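Local atomic coordinates of aminotransferase, class I and II (Erwinia tasmaniensis, PDB entry 5Z0Q), a protein that belongs to the class I and II aminotransferases, the large family of pyridoxal-5'-phosphate enzymes, and carries pyridoxal-5'-phosphate in its pocket. Residues A341-S353 / A377-Y389. Sequence-based numbering, arbitrary orientation.
Sequences ALFFEKHGLGFSS and ALQRMTRALTSGY
R380 reaches G348, in the turn that joins helix 340-345 to strand 349-353, and its side chain, followed outward, illustrates how a long cationic residue can join apolar packing to a polar end. Its CB lies 3.7 Å from L349 CD2, the two side chains running past each other in opposite directions. From CG to NE the chain is extended (chi2 -168°, chi3 175°), which brings CD and, less closely, NE alongside G348 O and lays the edge of the guanidinium, with CZ behind it, against that oxygen. There NH1 donates over 2.6 Å onto a lone pair of G348 O, in the carbonyl plane, with an N-H...O angle of 154°, and the oxygen lies close to the plane of the guanidinium. The other terminal nitrogen, NH2, forms a salt bridge with D34, so the flat group is held at two of its corners. The acceptor belongs to the C' residue of a Schellman motif: G348, with positive phi, ends the helix as L349 N returns to F344 O and G348 N to E345 O.

Further along helix 371-385, A384 puts its CB over one face of the H347 ring, a CH-pi contact 3.8 Å from the centroid. The same imidazole turns its edge to the face of Y389 in a T-shaped pair, centroids 4.7 Å apart, although the C-terminal tail bearing this tyrosine is poorly ordered. L385 CD2 sits at the ring edge of F343, against CE2. Deeper in, L349 CD1 packs 3.6 Å from M381 CG, the two side chains crossing at about a right angle, while F351 CZ approaches M381 SD.

Helix 371-385 thus runs across both the end of helix 340-345 and strand 349-353, with strand 36-38 beside that strand in the mixed sheet and helix 290-313 packed against L378 and M381.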
loop_
_atom_site.group_PDB
_atom_site.type_symbol
_atom_site.label_atom_id
_atom_site.label_comp_id
_atom_site.label_asym_id
_atom_site.label_seq_id
_atom_site.Cartn_x
_atom_site.Cartn_y
_atom_site.Cartn_z
ATOM N N ALA A 341 13.938 18.379 22.706
ATOM C CA ALA A 341 13.376 17.035 22.641
ATOM C C ALA A 341 14.231 16.043 23.419
ATOM O O ALA A 341 13.712 15.240 24.205
ATOM C CB ALA A 341 13.233 16.598 21.184
ATOM N N LEU A 342 15.550 16.078 23.210
ATOM C CA LEU A 342 16.440 15.206 23.968
ATOM C C LEU A 342 16.414 15.540 25.453
ATOM O O LEU A 342 16.624 14.657 26.293
ATOM C CB LEU A 342 17.865 15.307 23.420
ATOM C CG LEU A 342 18.955 14.504 24.135
ATOM C CD1 LEU A 342 18.622 13.020 24.138
ATOM C CD2 LEU A 342 20.313 14.751 23.497
ATOM N N PHE A 343 16.148 16.803 25.796
ATOM C CA PHE A 343 16.049 17.188 27.200
ATOM C C PHE A 343 14.923 16.436 27.897
ATOM O O PHE A 343 15.132 15.805 28.940
ATOM C CB PHE A 343 15.839 18.700 27.313
ATOM C CG PHE A 343 15.363 19.146 28.668
ATOM C CD1 PHE A 343 16.245 19.242 29.732
ATOM C CD2 PHE A 343 14.033 19.476 28.874
ATOM C CE1 PHE A 343 15.808 19.653 30.979
ATOM C CE2 PHE A 343 13.590 19.889 30.118
ATOM C CZ PHE A 343 14.479 19.977 31.171
ATOM N N PHE A 344 13.715 16.488 27.331
ATOM C CA PHE A 344 12.576 15.821 27.949
ATOM C C PHE A 344 12.709 14.304 27.935
ATOM O O PHE A 344 12.095 13.637 28.774
ATOM C CB PHE A 344 11.279 16.241 27.257
ATOM C CG PHE A 344 10.803 17.611 27.644
ATOM C CD1 PHE A 344 10.211 17.828 28.878
ATOM C CD2 PHE A 344 10.939 18.681 26.775
ATOM C CE1 PHE A 344 9.769 19.086 29.241
ATOM C CE2 PHE A 344 10.498 19.942 27.131
ATOM C CZ PHE A 344 9.911 20.145 28.367
ATOM N N GLU A 345 13.491 13.744 27.009
ATOM C CA GLU A 345 13.688 12.298 26.994
ATOM C C GLU A 345 14.446 11.832 28.230
ATOM O O GLU A 345 14.122 10.788 28.806
ATOM C CB GLU A 345 14.420 11.875 25.722
ATOM C CG GLU A 345 13.555 11.891 24.478
ATOM C CD GLU A 345 14.286 11.375 23.257
ATOM O OE1 GLU A 345 15.530 11.492 23.215
ATOM O OE2 GLU A 345 13.618 10.845 22.343
ATOM N N LYS A 346 15.455 12.596 28.654
ATOM C CA LYS A 346 16.187 12.265 29.871
ATOM C C LYS A 346 15.372 12.507 31.132
ATOM O O LYS A 346 15.853 12.190 32.226
ATOM C CB LYS A 346 17.493 13.057 29.926
ATOM C CG LYS A 346 18.512 12.614 28.889
ATOM C CD LYS A 346 18.849 11.136 29.050
ATOM C CE LYS A 346 19.781 10.647 27.949
ATOM N NZ LYS A 346 19.144 10.722 26.604
ATOM N N HIS A 347 14.164 13.058 31.010
ATOM C CA HIS A 347 13.234 13.194 32.124
ATOM C C HIS A 347 11.983 12.350 31.901
ATOM O O HIS A 347 10.894 12.708 32.354
ATOM C CB HIS A 347 12.866 14.659 32.349
ATOM C CG HIS A 347 14.014 15.509 32.799
ATOM N ND1 HIS A 347 14.293 15.739 34.130
ATOM C CD2 HIS A 347 14.957 16.180 32.096
ATOM C CE1 HIS A 347 15.355 16.517 34.227
ATOM N NE2 HIS A 347 15.778 16.799 33.008
ATOM N N GLY A 348 12.129 11.234 31.191
ATOM C CA GLY A 348 11.041 10.289 31.018
ATOM C C GLY A 348 9.879 10.781 30.185
ATOM O O GLY A 348 8.733 10.410 30.458
ATOM N N LEU A 349 10.139 11.604 29.173
ATOM C CA LEU A 349 9.091 12.155 28.321
ATOM C C LEU A 349 9.527 12.035 26.870
ATOM O O LEU A 349 10.524 12.642 26.469
ATOM C CB LEU A 349 8.801 13.614 28.682
ATOM C CG LEU A 349 8.214 13.828 30.078
ATOM C CD1 LEU A 349 8.407 15.264 30.535
ATOM C CD2 LEU A 349 6.739 13.450 30.100
ATOM N N GLY A 350 8.782 11.257 26.089
ATOM C CA GLY A 350 9.114 11.043 24.694
ATOM C C GLY A 350 8.233 11.821 23.737
ATOM O O GLY A 350 7.184 11.331 23.309
ATOM N N PHE A 351 8.654 13.034 23.396
ATOM C CA PHE A 351 7.908 13.904 22.501
ATOM C C PHE A 351 8.419 13.766 21.072
ATOM O O PHE A 351 9.494 13.220 20.814
ATOM C CB PHE A 351 8.015 15.363 22.956
ATOM C CG PHE A 351 7.419 15.625 24.306
ATOM C CD1 PHE A 351 6.341 14.882 24.761
ATOM C CD2 PHE A 351 7.939 16.617 25.123
ATOM C CE1 PHE A 351 5.793 15.124 26.008
ATOM C CE2 PHE A 351 7.395 16.865 26.370
ATOM C CZ PHE A 351 6.320 16.117 26.813
ATOM N N SER A 352 7.624 14.274 20.134
ATOM C CA SER A 352 8.065 14.413 18.753
ATOM C C SER A 352 8.951 15.647 18.642
ATOM O O SER A 352 8.519 16.758 18.967
ATOM C CB SER A 352 6.871 14.519 17.807
ATOM O OG SER A 352 6.341 13.241 17.504
ATOM N N SER A 353 10.190 15.450 18.197
ATOM C CA SER A 353 11.118 16.563 18.060
ATOM C C SER A 353 10.628 17.535 16.995
ATOM O O SER A 353 10.243 17.130 15.894
ATOM C CB SER A 353 12.511 16.048 17.705
ATOM O OG SER A 353 13.421 17.122 17.546
ATOM N N ALA A 377 2.211 12.288 32.623
ATOM C CA ALA A 377 3.082 13.058 31.742
ATOM C C ALA A 377 3.239 14.490 32.236
ATOM O O ALA A 377 4.345 15.042 32.213
ATOM C CB ALA A 377 2.534 13.039 30.317
ATOM N N LEU A 378 2.144 15.105 32.687
ATOM C CA LEU A 378 2.215 16.475 33.183
ATOM C C LEU A 378 3.064 16.576 34.444
ATOM O O LEU A 378 3.752 17.584 34.646
ATOM C CB LEU A 378 0.810 17.013 33.444
ATOM C CG LEU A 378 -0.052 17.216 32.199
ATOM C CD1 LEU A 378 -1.424 17.753 32.569
ATOM C CD2 LEU A 378 0.651 18.153 31.233
ATOM N N GLN A 379 3.034 15.552 35.300
ATOM C CA GLN A 379 3.843 15.594 36.511
ATOM C C GLN A 379 5.324 15.416 36.204
ATOM O O GLN A 379 6.170 16.014 36.879
ATOM C CB GLN A 379 3.365 14.533 37.503
ATOM C CG GLN A 379 4.061 14.589 38.856
ATOM C CD GLN A 379 3.949 15.951 39.523
ATOM O OE1 GLN A 379 2.989 16.689 39.301
ATOM N NE2 GLN A 379 4.937 16.289 40.344
ATOM N N ARG A 380 5.658 14.610 35.194
ATOM C CA ARG A 380 7.052 14.510 34.773
ATOM C C ARG A 380 7.553 15.823 34.186
ATOM O O ARG A 380 8.743 16.134 34.294
ATOM C CB ARG A 380 7.224 13.375 33.763
ATOM C CG ARG A 380 7.005 11.989 34.342
ATOM C CD ARG A 380 7.471 10.908 33.382
ATOM N NE ARG A 380 7.386 9.576 33.974
ATOM C CZ ARG A 380 7.890 8.479 33.420
ATOM N NH1 ARG A 380 8.520 8.552 32.256
ATOM N NH2 ARG A 380 7.767 7.309 34.030
ATOM N N MET A 381 6.664 16.601 33.563
ATOM C CA MET A 381 7.049 17.928 33.096
ATOM C C MET A 381 7.300 18.869 34.267
ATOM O O MET A 381 8.275 19.628 34.263
ATOM C CB MET A 381 5.970 18.497 32.175
ATOM C CG MET A 381 5.822 17.763 30.857
ATOM S SD MET A 381 4.489 18.437 29.849
ATOM C CE MET A 381 4.982 20.154 29.745
ATOM N N THR A 382 6.425 18.836 35.275
ATOM C CA THR A 382 6.634 19.653 36.465
ATOM C C THR A 382 7.910 19.244 37.191
ATOM O O THR A 382 8.688 20.101 37.626
ATOM C CB THR A 382 5.428 19.541 37.399
ATOM O OG1 THR A 382 4.258 20.026 36.730
ATOM C CG2 THR A 382 5.647 20.353 38.667
ATOM N N ARG A 383 8.146 17.937 37.316
ATOM C CA ARG A 383 9.343 17.462 38.000
ATOM C C ARG A 383 10.611 17.811 37.232
ATOM O O ARG A 383 11.667 18.013 37.841
ATOM C CB ARG A 383 9.251 15.951 38.220
ATOM C CG ARG A 383 10.329 15.382 39.129
ATOM C CD ARG A 383 10.153 13.883 39.339
ATOM N NE ARG A 383 8.794 13.539 39.750
ATOM C CZ ARG A 383 7.915 12.909 38.977
ATOM N NH1 ARG A 383 8.253 12.543 37.748
ATOM N NH2 ARG A 383 6.700 12.639 39.434
ATOM N N ALA A 384 10.528 17.900 35.903
ATOM C CA ALA A 384 11.711 18.169 35.092
ATOM C C ALA A 384 12.160 19.622 35.200
ATOM O O ALA A 384 13.364 19.899 35.244
ATOM C CB ALA A 384 11.441 17.807 33.631
ATOM N N LEU A 385 11.216 20.558 35.249
ATOM C CA LEU A 385 11.542 21.976 35.235
ATOM C C LEU A 385 11.697 22.578 36.624
ATOM O O LEU A 385 12.175 23.711 36.739
ATOM C CB LEU A 385 10.469 22.756 34.470
ATOM C CG LEU A 385 10.139 22.264 33.060
ATOM C CD1 LEU A 385 9.144 23.195 32.384
ATOM C CD2 LEU A 385 11.404 22.125 32.227
ATOM N N THR A 386 11.315 21.857 37.678
ATOM C CA THR A 386 11.307 22.428 39.022
ATOM C C THR A 386 11.635 21.329 40.024
ATOM O O THR A 386 10.843 20.397 40.186
ATOM C CB THR A 386 9.951 23.060 39.333
ATOM O OG1 THR A 386 9.678 24.104 38.389
ATOM C CG2 THR A 386 9.934 23.634 40.742
ATOM N N SER A 387 12.785 21.425 40.696
ATOM C CA SER A 387 13.794 22.468 40.492
ATOM C C SER A 387 15.154 21.945 40.945
ATOM O O SER A 387 15.257 21.323 42.003
ATOM C CB SER A 387 13.456 23.746 41.270
ATOM O OG SER A 387 13.487 23.514 42.668
ATOM N N GLY A 388 16.197 22.184 40.155
ATOM C CA GLY A 388 16.086 22.834 38.863
ATOM C C GLY A 388 16.985 22.133 37.865
ATOM O O GLY A 388 17.910 21.419 38.254
ATOM N N TYR A 389 16.718 22.328 36.578
ATOM C CA TYR A 389 17.469 21.628 35.544
ATOM C C TYR A 389 17.421 22.389 34.223
ATOM O O TYR A 389 16.932 23.518 34.162
ATOM C CB TYR A 389 16.919 20.210 35.363
ATOM C CG TYR A 389 17.952 19.183 34.955
ATOM C CD1 TYR A 389 18.214 18.924 33.615
ATOM C CD2 TYR A 389 18.660 18.465 35.912
ATOM C CE1 TYR A 389 19.155 17.982 33.240
ATOM C CE2 TYR A 389 19.603 17.523 35.546
ATOM C CZ TYR A 389 19.846 17.285 34.210
ATOM O OH TYR A 389 20.786 16.346 33.845
#